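Local atomic coordinates of macrophomate synthase intermolecular Diels-Alderase (Macrophoma commelinae, PDB entry 1IZC), a protein that is a magnesium-binding enzyme of the HpcH/HpaI aldolase/citrate lyase family, built on a TIM-barrel fold, and holds pyruvic acid beside its metal in this model. Residues H125-E130 and S186-E191; P182-V187 and L205-G210; N192-A197 and S240-R245; D211-A216 and P230-A235. The protein carries 1 engineered substitution. All blocks are in the same frame, centred on the assembly; numbering follows the deposited sequence.

Interaction 1 (H125-E130 and S186-E191); sequences HVETVE and SVKGVE
Glu127 and Ser186 join two neighbouring beta-alpha loops of the TIM barrel, those that follow strands 120-123 and 179-184. Their hydrogen bond is short: Ser186 OG donates to Glu127 OE2 at 2.6 Å and meets that oxygen at its anti lone pair, away from OE1. Glu127 reaches over with an otherwise extended chain, its CG anti to its own carbonyl carbon (chi1 -59°).

The same hydroxyl makes a helix cap. Ser186 is the N-cap of helix 187-191, and with OG set between the backbone N and the carbonyl carbon (chi1 65°) it accepts from Gly189 N at 3.0 Å. A water adds a third bond: it donates to Ser186 OG at 2.9 Å and to Val126 O at 2.8 Å, so a second, indirect link runs between the loops.

Van der Waals contacts fill in the rest. Gly189, with no side chain, lets its CA sit 3.7 Å from Val126 O. The base of Lys188 lies beside the carboxylate, CB 3.7 Å from Glu127 OE2, but the chain then runs outward and leaves NZ 5.5 Å from Glu127 OE1, too far for a salt bridge.

Around the contact, His125 N bonds to Glu185 of the metal site, and Glu127 O is held by Asn192 ND2.

Ser186 OG thus gives one bond and takes two. With the carboxylate drawing on its proton, its oxygen should be a somewhat richer acceptor for the cap, which would couple the start of helix 187-191 to the neighbouring loop.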
loop_
_atom_site.group_PDB
_atom_site.type_symbol
_atom_site.label_atom_id
_atom_site.label_comp_id
_atom_site.label_asym_id
_atom_site.label_seq_id
_atom_site.Cartn_x
_atom_site.Cartn_y
_atom_site.Cartn_z
ATOM N N HIS A 125 18.874 -19.994 -13.277
ATOM C CA HIS A 125 19.597 -21.191 -12.868
ATOM C C HIS A 125 19.173 -22.475 -13.564
ATOM O O HIS A 125 19.063 -23.509 -12.920
ATOM C CB HIS A 125 19.442 -21.365 -11.354
ATOM C CG HIS A 125 19.532 -20.077 -10.595
ATOM N ND1 HIS A 125 20.715 -19.383 -10.445
ATOM C CD2 HIS A 125 18.568 -19.304 -10.034
ATOM C CE1 HIS A 125 20.474 -18.236 -9.831
ATOM N NE2 HIS A 125 19.179 -18.164 -9.572
ATOM N N VAL A 126 18.952 -22.418 -14.870
ATOM C CA VAL A 126 18.540 -23.624 -15.592
ATOM C C VAL A 126 19.721 -24.568 -15.767
ATOM O O VAL A 126 20.798 -24.150 -16.190
ATOM C CB VAL A 126 17.956 -23.266 -16.973
ATOM C CG1 VAL A 126 17.733 -24.539 -17.800
ATOM C CG2 VAL A 126 16.622 -22.572 -16.792
ATOM N N GLU A 127 19.513 -25.840 -15.438
ATOM C CA GLU A 127 20.579 -26.835 -15.577
ATOM C C GLU A 127 20.136 -28.089 -16.328
ATOM O O GLU A 127 20.981 -28.873 -16.779
ATOM C CB GLU A 127 21.121 -27.221 -14.194
ATOM C CG GLU A 127 21.681 -26.033 -13.422
ATOM C CD GLU A 127 22.321 -26.414 -12.107
ATOM O OE1 GLU A 127 21.882 -27.406 -11.490
ATOM O OE2 GLU A 127 23.256 -25.708 -11.688
ATOM N N THR A 128 18.824 -28.278 -16.464
ATOM C CA THR A 128 18.295 -29.455 -17.155
ATOM C C THR A 128 17.126 -29.136 -18.077
ATOM O O THR A 128 16.403 -28.153 -17.891
ATOM C CB THR A 128 17.802 -30.549 -16.163
ATOM O OG1 THR A 128 16.594 -30.114 -15.523
ATOM C CG2 THR A 128 18.849 -30.844 -15.102
ATOM N N VAL A 129 16.929 -29.993 -19.072
ATOM C CA VAL A 129 15.829 -29.803 -19.994
ATOM C C VAL A 129 14.520 -30.004 -19.226
ATOM O O VAL A 129 13.509 -29.372 -19.533
ATOM C CB VAL A 129 15.933 -30.805 -21.175
ATOM C CG1 VAL A 129 14.684 -30.743 -22.013
ATOM C CG2 VAL A 129 17.149 -30.476 -22.029
ATOM N N GLU A 130 14.541 -30.871 -18.214
ATOM C CA GLU A 130 13.335 -31.119 -17.420
ATOM C C GLU A 130 12.862 -29.858 -16.700
ATOM O O GLU A 130 11.656 -29.618 -16.589
ATOM C CB GLU A 130 13.569 -32.218 -16.373
ATOM C CG GLU A 130 13.756 -33.636 -16.930
ATOM C CD GLU A 130 15.096 -33.854 -17.630
ATOM O OE1 GLU A 130 16.058 -33.110 -17.359
ATOM O OE2 GLU A 130 15.195 -34.799 -18.448
ATOM N N SER A 186 25.472 -21.357 -14.104
ATOM C CA SER A 186 26.156 -22.246 -13.180
ATOM C C SER A 186 27.060 -23.162 -13.986
ATOM O O SER A 186 26.890 -23.302 -15.198
ATOM C CB SER A 186 25.162 -23.087 -12.381
ATOM O OG SER A 186 24.436 -23.971 -13.217
ATOM N N VAL A 187 28.016 -23.784 -13.307
ATOM C CA VAL A 187 28.930 -24.704 -13.976
ATOM C C VAL A 187 28.149 -25.855 -14.604
ATOM O O VAL A 187 28.402 -26.236 -15.752
ATOM C CB VAL A 187 29.979 -25.256 -12.983
ATOM C CG1 VAL A 187 30.776 -26.386 -13.629
ATOM C CG2 VAL A 187 30.914 -24.134 -12.558
ATOM N N LYS A 188 27.198 -26.416 -13.865
ATOM C CA LYS A 188 26.403 -27.517 -14.404
ATOM C C LYS A 188 25.551 -27.048 -15.582
ATOM O O LYS A 188 25.303 -27.810 -16.520
ATOM C CB LYS A 188 25.505 -28.115 -13.318
ATOM C CG LYS A 188 26.257 -28.947 -12.290
ATOM C CD LYS A 188 25.291 -29.683 -11.366
ATOM C CE LYS A 188 26.035 -30.643 -10.442
ATOM N NZ LYS A 188 25.115 -31.360 -9.509
ATOM N N GLY A 189 25.095 -25.796 -15.530
ATOM C CA GLY A 189 24.287 -25.269 -16.620
ATOM C C GLY A 189 25.101 -25.187 -17.904
ATOM O O GLY A 189 24.642 -25.564 -18.985
ATOM N N VAL A 190 26.320 -24.686 -17.779
ATOM C CA VAL A 190 27.212 -24.565 -18.920
ATOM C C VAL A 190 27.564 -25.957 -19.446
ATOM O O VAL A 190 27.605 -26.188 -20.656
ATOM C CB VAL A 190 28.490 -23.798 -18.514
ATOM C CG1 VAL A 190 29.572 -23.946 -19.592
ATOM C CG2 VAL A 190 28.150 -22.321 -18.315
ATOM N N GLU A 191 27.787 -26.896 -18.536
ATOM C CA GLU A 191 28.137 -28.248 -18.949
ATOM C C GLU A 191 27.021 -28.926 -19.746
ATOM O O GLU A 191 27.282 -29.809 -20.571
ATOM C CB GLU A 191 28.509 -29.091 -17.721
ATOM C CG GLU A 191 29.668 -28.488 -16.927
ATOM C CD GLU A 191 30.150 -29.346 -15.762
ATOM O OE1 GLU A 191 29.315 -29.781 -14.936
ATOM O OE2 GLU A 191 31.380 -29.562 -15.667
HETATM O O HOH W 1 22.410 -22.443 -14.717
#

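Interaction 2 (P182-V187 and L205-G210); sequences PQIESV and LMFGPG. With MG (magnesium ion), chain B; PYR (pyruvic acid), chain C.
Gln183 holds CG trans to the backbone nitrogen (chi1 176°) and extends across to Met206, its bridged partner on the adjacent parallel strand of the TIM barrel. The pairing puts both side chains on one face of the sheet, the one that looks into the barrel, and there Gln183 NE2 lies 3.7 Å from Met206 SD. Glu185 instead tucks CG between its own N and carbonyl carbon (chi1 51°), and its extended chain delivers OE1 to the magnesium ion at 2.1 Å.

Two backbone bonds pair the strands. Met206 N donates to Pro182 O at 3.0 Å, and Ile184 N to Met206 O at 2.7 Å. Gly208 N continues the pairing past the strand end, reaching Ile184 O at 2.9 Å. Ile184 and Phe207 occupy the opposite face, under the outer helices, with Ile184 CG2 4.3 Å from Phe207 CE1. Ile184 O also lies over one face of the Phe207 ring, off toward its rim.

At the strand ends lies the pocket for pyruvic acid. Arg101 bonds to Gln183 OE1 and also to the pyruvic acid, while Glu185 OE2 takes the amide of His125 and a metal-bound water. The magnesium is completed by Asp211, two oxygens of the pyruvic acid and two waters. The ligand's remaining carboxylate oxygen, OXT, does not bind the metal; Gly210 N, where helix 209-215 begins, donates to it at 3.0 Å.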
loop_
_atom_site.group_PDB
_atom_site.type_symbol
_atom_site.label_atom_id
_atom_site.label_comp_id
_atom_site.label_asym_id
_atom_site.label_seq_id
_atom_site.Cartn_x
_atom_site.Cartn_y
_atom_site.Cartn_z
ATOM N N PRO A 182 15.604 -19.631 -21.084
ATOM C CA PRO A 182 16.356 -20.215 -19.966
ATOM C C PRO A 182 17.576 -19.349 -19.695
ATOM O O PRO A 182 18.162 -18.806 -20.628
ATOM C CB PRO A 182 16.799 -21.574 -20.505
ATOM C CG PRO A 182 15.756 -21.906 -21.543
ATOM C CD PRO A 182 15.541 -20.566 -22.222
ATOM N N GLN A 183 17.957 -19.223 -18.428
ATOM C CA GLN A 183 19.151 -18.472 -18.087
ATOM C C GLN A 183 20.177 -19.478 -17.566
ATOM O O GLN A 183 19.893 -20.265 -16.656
ATOM C CB GLN A 183 18.837 -17.402 -17.039
ATOM C CG GLN A 183 20.061 -16.667 -16.575
ATOM C CD GLN A 183 19.724 -15.433 -15.775
ATOM O OE1 GLN A 183 18.668 -15.353 -15.141
ATOM N NE2 GLN A 183 20.629 -14.467 -15.786
ATOM N N ILE A 184 21.356 -19.464 -18.179
ATOM C CA ILE A 184 22.463 -20.363 -17.840
ATOM C C ILE A 184 23.420 -19.588 -16.945
ATOM O O ILE A 184 24.018 -18.594 -17.370
ATOM C CB ILE A 184 23.204 -20.801 -19.128
ATOM C CG1 ILE A 184 22.228 -21.496 -20.078
ATOM C CG2 ILE A 184 24.357 -21.745 -18.785
ATOM C CD1 ILE A 184 21.680 -22.810 -19.554
ATOM N N GLU A 185 23.589 -20.044 -15.712
ATOM C CA GLU A 185 24.436 -19.300 -14.791
ATOM C C GLU A 185 25.101 -20.146 -13.724
ATOM O O GLU A 185 25.279 -19.716 -12.581
ATOM C CB GLU A 185 23.616 -18.189 -14.150
ATOM C CG GLU A 185 22.308 -18.638 -13.547
ATOM C CD GLU A 185 21.477 -17.453 -13.103
ATOM O OE1 GLU A 185 22.090 -16.399 -12.884
ATOM O OE2 GLU A 185 20.242 -17.564 -12.973
ATOM N N SER A 186 25.472 -21.357 -14.104
ATOM C CA SER A 186 26.156 -22.246 -13.180
ATOM C C SER A 186 27.060 -23.162 -13.986
ATOM O O SER A 186 26.890 -23.302 -15.198
ATOM C CB SER A 186 25.162 -23.087 -12.381
ATOM O OG SER A 186 24.436 -23.971 -13.217
ATOM N N VAL A 187 28.016 -23.784 -13.307
ATOM C CA VAL A 187 28.930 -24.704 -13.976
ATOM C C VAL A 187 28.149 -25.855 -14.604
ATOM O O VAL A 187 28.402 -26.236 -15.752
ATOM C CB VAL A 187 29.979 -25.256 -12.983
ATOM C CG1 VAL A 187 30.776 -26.386 -13.629
ATOM C CG2 VAL A 187 30.914 -24.134 -12.558
ATOM N N LEU A 205 18.071 -17.412 -25.092
ATOM C CA LEU A 205 18.991 -17.920 -24.070
ATOM C C LEU A 205 19.704 -16.737 -23.430
ATOM O O LEU A 205 20.104 -15.800 -24.124
ATOM C CB LEU A 205 20.035 -18.863 -24.675
ATOM C CG LEU A 205 19.587 -20.316 -24.848
ATOM C CD1 LEU A 205 20.633 -21.077 -25.657
ATOM C CD2 LEU A 205 19.377 -20.959 -23.475
ATOM N N MET A 206 19.871 -16.794 -22.116
ATOM C CA MET A 206 20.539 -15.718 -21.388
ATOM C C MET A 206 21.616 -16.312 -20.498
ATOM O O MET A 206 21.467 -17.422 -20.010
ATOM C CB MET A 206 19.527 -14.965 -20.513
ATOM C CG MET A 206 20.115 -13.812 -19.703
ATOM S SD MET A 206 18.816 -13.038 -18.715
ATOM C CE MET A 206 18.047 -11.934 -19.946
ATOM N N PHE A 207 22.693 -15.560 -20.281
ATOM C CA PHE A 207 23.775 -16.026 -19.418
ATOM C C PHE A 207 23.752 -15.158 -18.160
ATOM O O PHE A 207 23.324 -14.004 -18.205
ATOM C CB PHE A 207 25.129 -15.858 -20.111
ATOM C CG PHE A 207 26.231 -16.711 -19.524
ATOM C CD1 PHE A 207 26.393 -18.032 -19.924
ATOM C CD2 PHE A 207 27.104 -16.194 -18.570
ATOM C CE1 PHE A 207 27.411 -18.830 -19.382
ATOM C CE2 PHE A 207 28.122 -16.988 -18.028
ATOM C CZ PHE A 207 28.272 -18.303 -18.435
ATOM N N GLY A 208 24.180 -15.731 -17.040
ATOM C CA GLY A 208 24.248 -14.979 -15.798
ATOM C C GLY A 208 25.718 -14.987 -15.405
ATOM O O GLY A 208 26.145 -15.875 -14.679
ATOM N N PRO A 209 26.514 -14.007 -15.866
ATOM C CA PRO A 209 27.950 -13.948 -15.551
ATOM C C PRO A 209 28.294 -13.963 -14.063
ATOM O O PRO A 209 29.204 -14.667 -13.634
ATOM C CB PRO A 209 28.414 -12.646 -16.205
ATOM C CG PRO A 209 27.331 -12.286 -17.181
ATOM C CD PRO A 209 26.066 -12.793 -16.570
ATOM N N GLY A 210 27.577 -13.158 -13.288
ATOM C CA GLY A 210 27.840 -13.076 -11.862
ATOM C C GLY A 210 27.669 -14.394 -11.141
ATOM O O GLY A 210 28.603 -14.879 -10.489
HETATM MG MG MG B . 21.760 -14.810 -11.577
HETATM C C PYR C . 23.675 -13.175 -13.012
HETATM O O PYR C . 23.711 -14.007 -12.084
HETATM O OXT PYR C . 24.683 -12.608 -13.499
HETATM C CA PYR C . 22.274 -12.909 -13.504
HETATM O O3 PYR C . 21.258 -13.450 -13.037
HETATM C CB PYR C . 22.198 -11.943 -14.614
HETATM O O HOH W 2 19.711 -15.530 -11.291
HETATM O O HOH W 3 21.544 -13.021 -10.197
#

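Interaction 3 (N192-A197 and S240-R245); sequences NVDAIA and STAAQR
Asp194 and Arg245 meet with their flat groups strongly turned, the carboxylate and guanidinium planes lying 65° apart. Arg245 NH1 donates to Asp194 OD1 at 2.9 Å in a nearly straight salt bridge (169° at the hydrogen). The acid oxygen sits at the guanidinium edge, close to its plane, whereas the arginine comes at the carboxylate from above. A bend at chi3 folds Arg245 back along its own helix, so that Ala242 CA and Thr241 O lie on one guanidinium face, off toward its rim. Two waters flank the bridge, one joining NH1 to Asp194 O, the other joining NH2 to Asp194 OD1.

Beside this polar edge, helix 193-197 and segment 240-245, the end of helix 230-245, run 28° from parallel on the outside of the TIM barrel, with axes 8.8 Å apart. Small side chains allow it: Ala242 CB points at the partner helix and touches Ala197 CB at 3.7 Å, with Val193 CG2 4.2 Å away on the same methyl. Leu205 of the underlying strand packs on both Ala197 and Ala243.

The bridge thus rests on a single carboxylate oxygen, met out of its plane by NH1 and linked to NH2 through water, at the margin of a tight alanine seam.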
loop_
_atom_site.group_PDB
_atom_site.type_symbol
_atom_site.label_atom_id
_atom_site.label_comp_id
_atom_site.label_asym_id
_atom_site.label_seq_id
_atom_site.Cartn_x
_atom_site.Cartn_y
_atom_site.Cartn_z
ATOM N N ASN A 192 25.781 -28.497 -19.531
ATOM C CA ASN A 192 24.648 -29.099 -20.225
ATOM C C ASN A 192 23.983 -28.121 -21.206
ATOM O O ASN A 192 22.854 -28.349 -21.639
ATOM C CB ASN A 192 23.634 -29.584 -19.175
ATOM C CG ASN A 192 22.586 -30.525 -19.744
ATOM O OD1 ASN A 192 22.863 -31.318 -20.649
ATOM N ND2 ASN A 192 21.374 -30.455 -19.200
ATOM N N VAL A 193 24.686 -27.057 -21.583
ATOM C CA VAL A 193 24.086 -26.053 -22.470
ATOM C C VAL A 193 23.749 -26.555 -23.873
ATOM O O VAL A 193 22.809 -26.071 -24.501
ATOM C CB VAL A 193 24.971 -24.775 -22.567
ATOM C CG1 VAL A 193 26.231 -25.049 -23.381
ATOM C CG2 VAL A 193 24.175 -23.639 -23.197
ATOM N N ASP A 194 24.501 -27.525 -24.383
ATOM C CA ASP A 194 24.180 -28.024 -25.711
ATOM C C ASP A 194 22.769 -28.595 -25.743
ATOM O O ASP A 194 22.023 -28.358 -26.694
ATOM C CB ASP A 194 25.188 -29.092 -26.156
ATOM C CG ASP A 194 26.584 -28.530 -26.323
ATOM O OD1 ASP A 194 26.701 -27.351 -26.716
ATOM O OD2 ASP A 194 27.565 -29.262 -26.071
ATOM N N ALA A 195 22.398 -29.341 -24.706
ATOM C CA ALA A 195 21.072 -29.940 -24.645
ATOM C C ALA A 195 19.982 -28.889 -24.430
ATOM O O ALA A 195 18.916 -28.948 -25.037
ATOM C CB ALA A 195 21.019 -30.970 -23.528
ATOM N N ILE A 196 20.253 -27.923 -23.563
ATOM C CA ILE A 196 19.258 -26.900 -23.287
ATOM C C ILE A 196 19.010 -26.044 -24.529
ATOM O O ILE A 196 17.863 -25.747 -24.869
ATOM C CB ILE A 196 19.710 -26.010 -22.100
ATOM C CG1 ILE A 196 19.818 -26.868 -20.830
ATOM C CG2 ILE A 196 18.696 -24.873 -21.886
ATOM C CD1 ILE A 196 20.560 -26.191 -19.680
ATOM N N ALA A 197 20.088 -25.683 -25.220
ATOM C CA ALA A 197 19.999 -24.843 -26.413
ATOM C C ALA A 197 19.240 -25.504 -27.553
ATOM O O ALA A 197 18.653 -24.819 -28.397
ATOM C CB ALA A 197 21.402 -24.462 -26.882
ATOM N N SER A 240 27.459 -19.293 -26.294
ATOM C CA SER A 240 27.097 -18.557 -27.501
ATOM C C SER A 240 27.058 -19.432 -28.743
ATOM O O SER A 240 26.190 -19.255 -29.593
ATOM C CB SER A 240 28.046 -17.377 -27.725
ATOM O OG SER A 240 29.387 -17.809 -27.843
ATOM N N THR A 241 27.997 -20.366 -28.846
ATOM C CA THR A 241 28.030 -21.271 -29.991
ATOM C C THR A 241 26.799 -22.179 -29.975
ATOM O O THR A 241 26.211 -22.458 -31.025
ATOM C CB THR A 241 29.312 -22.132 -29.978
ATOM O OG1 THR A 241 30.454 -21.272 -30.068
ATOM C CG2 THR A 241 29.324 -23.085 -31.167
ATOM N N ALA A 242 26.399 -22.637 -28.789
ATOM C CA ALA A 242 25.224 -23.498 -28.684
ATOM C C ALA A 242 23.981 -22.731 -29.136
ATOM O O ALA A 242 23.169 -23.256 -29.895
ATOM C CB ALA A 242 25.048 -24.005 -27.246
ATOM N N ALA A 243 23.829 -21.493 -28.665
ATOM C CA ALA A 243 22.685 -20.673 -29.064
ATOM C C ALA A 243 22.688 -20.458 -30.589
ATOM O O ALA A 243 21.685 -20.681 -31.264
ATOM C CB ALA A 243 22.731 -19.309 -28.341
ATOM N N GLN A 244 23.823 -20.035 -31.126
ATOM C CA GLN A 244 23.943 -19.779 -32.567
ATOM C C GLN A 244 23.641 -20.989 -33.456
ATOM O O GLN A 244 22.918 -20.873 -34.446
ATOM C CB GLN A 244 25.356 -19.266 -32.889
ATOM C CG GLN A 244 25.630 -17.835 -32.430
ATOM C CD GLN A 244 27.105 -17.576 -32.150
ATOM O OE1 GLN A 244 27.984 -18.320 -32.604
ATOM N NE2 GLN A 244 27.385 -16.514 -31.401
ATOM N N ARG A 245 24.186 -22.148 -33.107
ATOM C CA ARG A 245 23.979 -23.329 -33.932
ATOM C C ARG A 245 22.522 -23.784 -33.978
ATOM O O ARG A 245 22.080 -24.375 -34.969
ATOM C CB ARG A 245 24.870 -24.481 -33.450
ATOM C CG ARG A 245 24.282 -25.331 -32.346
ATOM C CD ARG A 245 25.062 -26.646 -32.198
ATOM N NE ARG A 245 26.400 -26.397 -31.688
ATOM C CZ ARG A 245 26.747 -26.477 -30.405
ATOM N NH1 ARG A 245 25.860 -26.824 -29.476
ATOM N NH2 ARG A 245 27.984 -26.173 -30.049
HETATM O O HOH W 4 23.172 -28.069 -29.258
HETATM O O HOH W 5 28.560 -25.386 -27.633
#

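Interaction 4 (D211-A216 and P230-A235); sequences DYMIDA and PTFVEA. With MG (magnesium ion), chain B; PYR (pyruvic acid), chain C.
Tyr212 lays its ring against helix 230-245, and three residues there receive it. Its hydroxyl oxygen OH comes 3.3 Å from Thr231 CG2, the two side chains crossing at about a right angle. Ala235 CB presses on the phenol end, 3.6 Å from Tyr212 CZ. Phe232 turns its edge to the tyrosine, with CD1 3.8 Å from Tyr212 CD2 and the latter near the plane of the phenylalanine ring. Met213 adds a Met-aromatic contact: SD lies 5.0 Å from the centroid of the Phe232 ring, 27° off its normal, while Met213 CG reaches Phe232 CD1 at 4.1 Å.

The axes of 211-215 and 230-235 come no nearer than 11.0 Å and run at 129° to each other, so long side chains make the contact. Tyr212 reaches across by pointing CG trans to the backbone N (chi1 171°). Ala216 CB, one helical turn on, lies over one face of the ring, toward its rim; Phe207 of strand 205-207 and Val190 of helix 187-191 also pack on it.

Farther out, Asp211 OD2 binds the magnesium ion at 2.1 Å, and Asp211 N donates to pyruvic acid O at 3.1 Å. Ser148 and Phe149 of the second subunit also bond to its carboxylate.

No hydrogen bond crosses between 211-216 and 230-235; the contact is apolar and aromatic. Successive residues of one helix thus serve different partners, Asp211 the metal, Tyr212 and Met213 the neighbouring helix.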
loop_
_atom_site.group_PDB
_atom_site.type_symbol
_atom_site.label_atom_id
_atom_site.label_comp_id
_atom_site.label_asym_id
_atom_site.label_seq_id
_atom_site.Cartn_x
_atom_site.Cartn_y
_atom_site.Cartn_z
ATOM N N ASP A 211 26.476 -14.977 -11.237
ATOM C CA ASP A 211 26.248 -16.248 -10.576
ATOM C C ASP A 211 27.189 -17.310 -11.125
ATOM O O ASP A 211 27.675 -18.145 -10.372
ATOM C CB ASP A 211 24.793 -16.698 -10.718
ATOM C CG ASP A 211 23.890 -16.070 -9.660
ATOM O OD1 ASP A 211 24.359 -15.866 -8.521
ATOM O OD2 ASP A 211 22.715 -15.793 -9.954
ATOM N N TYR A 212 27.460 -17.278 -12.428
ATOM C CA TYR A 212 28.367 -18.274 -12.995
ATOM C C TYR A 212 29.750 -18.164 -12.358
ATOM O O TYR A 212 30.315 -19.160 -11.896
ATOM C CB TYR A 212 28.512 -18.104 -14.508
ATOM C CG TYR A 212 29.615 -18.985 -15.060
ATOM C CD1 TYR A 212 29.421 -20.359 -15.234
ATOM C CD2 TYR A 212 30.883 -18.462 -15.300
ATOM C CE1 TYR A 212 30.478 -21.196 -15.631
ATOM C CE2 TYR A 212 31.945 -19.283 -15.694
ATOM C CZ TYR A 212 31.736 -20.642 -15.853
ATOM O OH TYR A 212 32.804 -21.452 -16.199
ATOM N N MET A 213 30.295 -16.953 -12.338
ATOM C CA MET A 213 31.617 -16.747 -11.766
ATOM C C MET A 213 31.700 -17.205 -10.315
ATOM O O MET A 213 32.682 -17.821 -9.909
ATOM C CB MET A 213 32.020 -15.280 -11.888
ATOM C CG MET A 213 32.269 -14.864 -13.330
ATOM S SD MET A 213 32.923 -13.205 -13.480
ATOM C CE MET A 213 31.406 -12.218 -13.570
ATOM N N ILE A 214 30.668 -16.928 -9.530
ATOM C CA ILE A 214 30.692 -17.361 -8.139
ATOM C C ILE A 214 30.705 -18.883 -8.076
ATOM O O ILE A 214 31.489 -19.484 -7.342
ATOM C CB ILE A 214 29.455 -16.819 -7.377
ATOM C CG1 ILE A 214 29.534 -15.291 -7.312
ATOM C CG2 ILE A 214 29.383 -17.425 -5.979
ATOM C CD1 ILE A 214 28.305 -14.629 -6.690
ATOM N N ASP A 215 29.852 -19.511 -8.878
ATOM C CA ASP A 215 29.746 -20.952 -8.880
ATOM C C ASP A 215 31.020 -21.612 -9.389
ATOM O O ASP A 215 31.360 -22.709 -8.960
ATOM C CB ASP A 215 28.554 -21.387 -9.736
ATOM C CG ASP A 215 28.214 -22.856 -9.561
ATOM O OD1 ASP A 215 28.014 -23.301 -8.406
ATOM O OD2 ASP A 215 28.138 -23.574 -10.581
ATOM N N ALA A 216 31.715 -20.928 -10.290
ATOM C CA ALA A 216 32.947 -21.454 -10.878
ATOM C C ALA A 216 34.181 -21.133 -10.038
ATOM O O ALA A 216 35.292 -21.541 -10.382
ATOM C CB ALA A 216 33.128 -20.897 -12.288
ATOM N N PRO A 230 40.062 -17.326 -18.357
ATOM C CA PRO A 230 39.912 -18.253 -19.483
ATOM C C PRO A 230 38.729 -19.205 -19.314
ATOM O O PRO A 230 38.069 -19.560 -20.292
ATOM C CB PRO A 230 41.252 -18.994 -19.500
ATOM C CG PRO A 230 42.204 -17.962 -18.990
ATOM C CD PRO A 230 41.436 -17.374 -17.826
ATOM N N THR A 231 38.468 -19.621 -18.074
ATOM C CA THR A 231 37.361 -20.531 -17.796
ATOM C C THR A 231 36.042 -19.856 -18.157
ATOM O O THR A 231 35.124 -20.506 -18.646
ATOM C CB THR A 231 37.328 -20.959 -16.308
ATOM O OG1 THR A 231 38.523 -21.694 -15.997
ATOM C CG2 THR A 231 36.124 -21.860 -16.034
ATOM N N PHE A 232 35.960 -18.554 -17.911
ATOM C CA PHE A 232 34.763 -17.782 -18.233
ATOM C C PHE A 232 34.659 -17.638 -19.751
ATOM O O PHE A 232 33.584 -17.800 -20.329
ATOM C CB PHE A 232 34.832 -16.390 -17.598
ATOM C CG PHE A 232 33.673 -15.499 -17.957
ATOM C CD1 PHE A 232 32.435 -15.664 -17.349
ATOM C CD2 PHE A 232 33.816 -14.503 -18.913
ATOM C CE1 PHE A 232 31.358 -14.845 -17.691
ATOM C CE2 PHE A 232 32.748 -13.685 -19.261
ATOM C CZ PHE A 232 31.515 -13.858 -18.646
ATOM N N VAL A 233 35.782 -17.323 -20.394
ATOM C CA VAL A 233 35.795 -17.172 -21.847
ATOM C C VAL A 233 35.287 -18.453 -22.504
ATOM O O VAL A 233 34.436 -18.406 -23.395
ATOM C CB VAL A 233 37.221 -16.857 -22.371
ATOM C CG1 VAL A 233 37.229 -16.843 -23.899
ATOM C CG2 VAL A 233 37.673 -15.506 -21.841
ATOM N N GLU A 234 35.807 -19.594 -22.061
ATOM C CA GLU A 234 35.392 -20.880 -22.608
ATOM C C GLU A 234 33.896 -21.096 -22.390
ATOM O O GLU A 234 33.192 -21.574 -23.281
ATOM C CB GLU A 234 36.159 -22.022 -21.941
ATOM C CG GLU A 234 37.645 -22.041 -22.251
ATOM C CD GLU A 234 38.392 -23.068 -21.423
ATOM O OE1 GLU A 234 37.970 -24.248 -21.415
ATOM O OE2 GLU A 234 39.403 -22.698 -20.785
ATOM N N ALA A 235 33.422 -20.743 -21.197
ATOM C CA ALA A 235 32.011 -20.906 -20.860
ATOM C C ALA A 235 31.139 -20.073 -21.791
ATOM O O ALA A 235 30.137 -20.560 -22.314
ATOM C CB ALA A 235 31.765 -20.498 -19.407
HETATM MG MG MG B . 21.760 -14.810 -11.577
HETATM C C PYR C . 23.675 -13.175 -13.012
HETATM O O PYR C . 23.711 -14.007 -12.084
HETATM O OXT PYR C . 24.683 -12.608 -13.499
HETATM C CA PYR C . 22.274 -12.909 -13.504
HETATM O O3 PYR C . 21.258 -13.450 -13.037
HETATM C CB PYR C . 22.198 -11.943 -14.614
HETATM O O HOH W 2 19.711 -15.530 -11.291
HETATM O O HOH W 3 21.544 -13.021 -10.197
#

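How the interactions relate
Interaction 2 is wholly buried, a backbone-bonded strand pair, and the others are built on its outer face or at its strand ends. Interactions 1 and 3 are mostly buried, each with an exposed charged residue at its edge, Lys188 and Arg245; interaction 4 is partly buried. Interaction 1 continues directly from interaction 2, sharing Ser186 and Val187, but relies on a serine cap and a carboxylate. Interactions 2 and 4 both use helix 209-215 and meet at the magnesium, through Glu185 and Asp211. Interactions 3 and 4 draw on opposite ends of helix 230-245 without touching: salt-bridged and water-lined in the first, apolar and aromatic in the second. Asp215 further ties 211-216 to Val187 N.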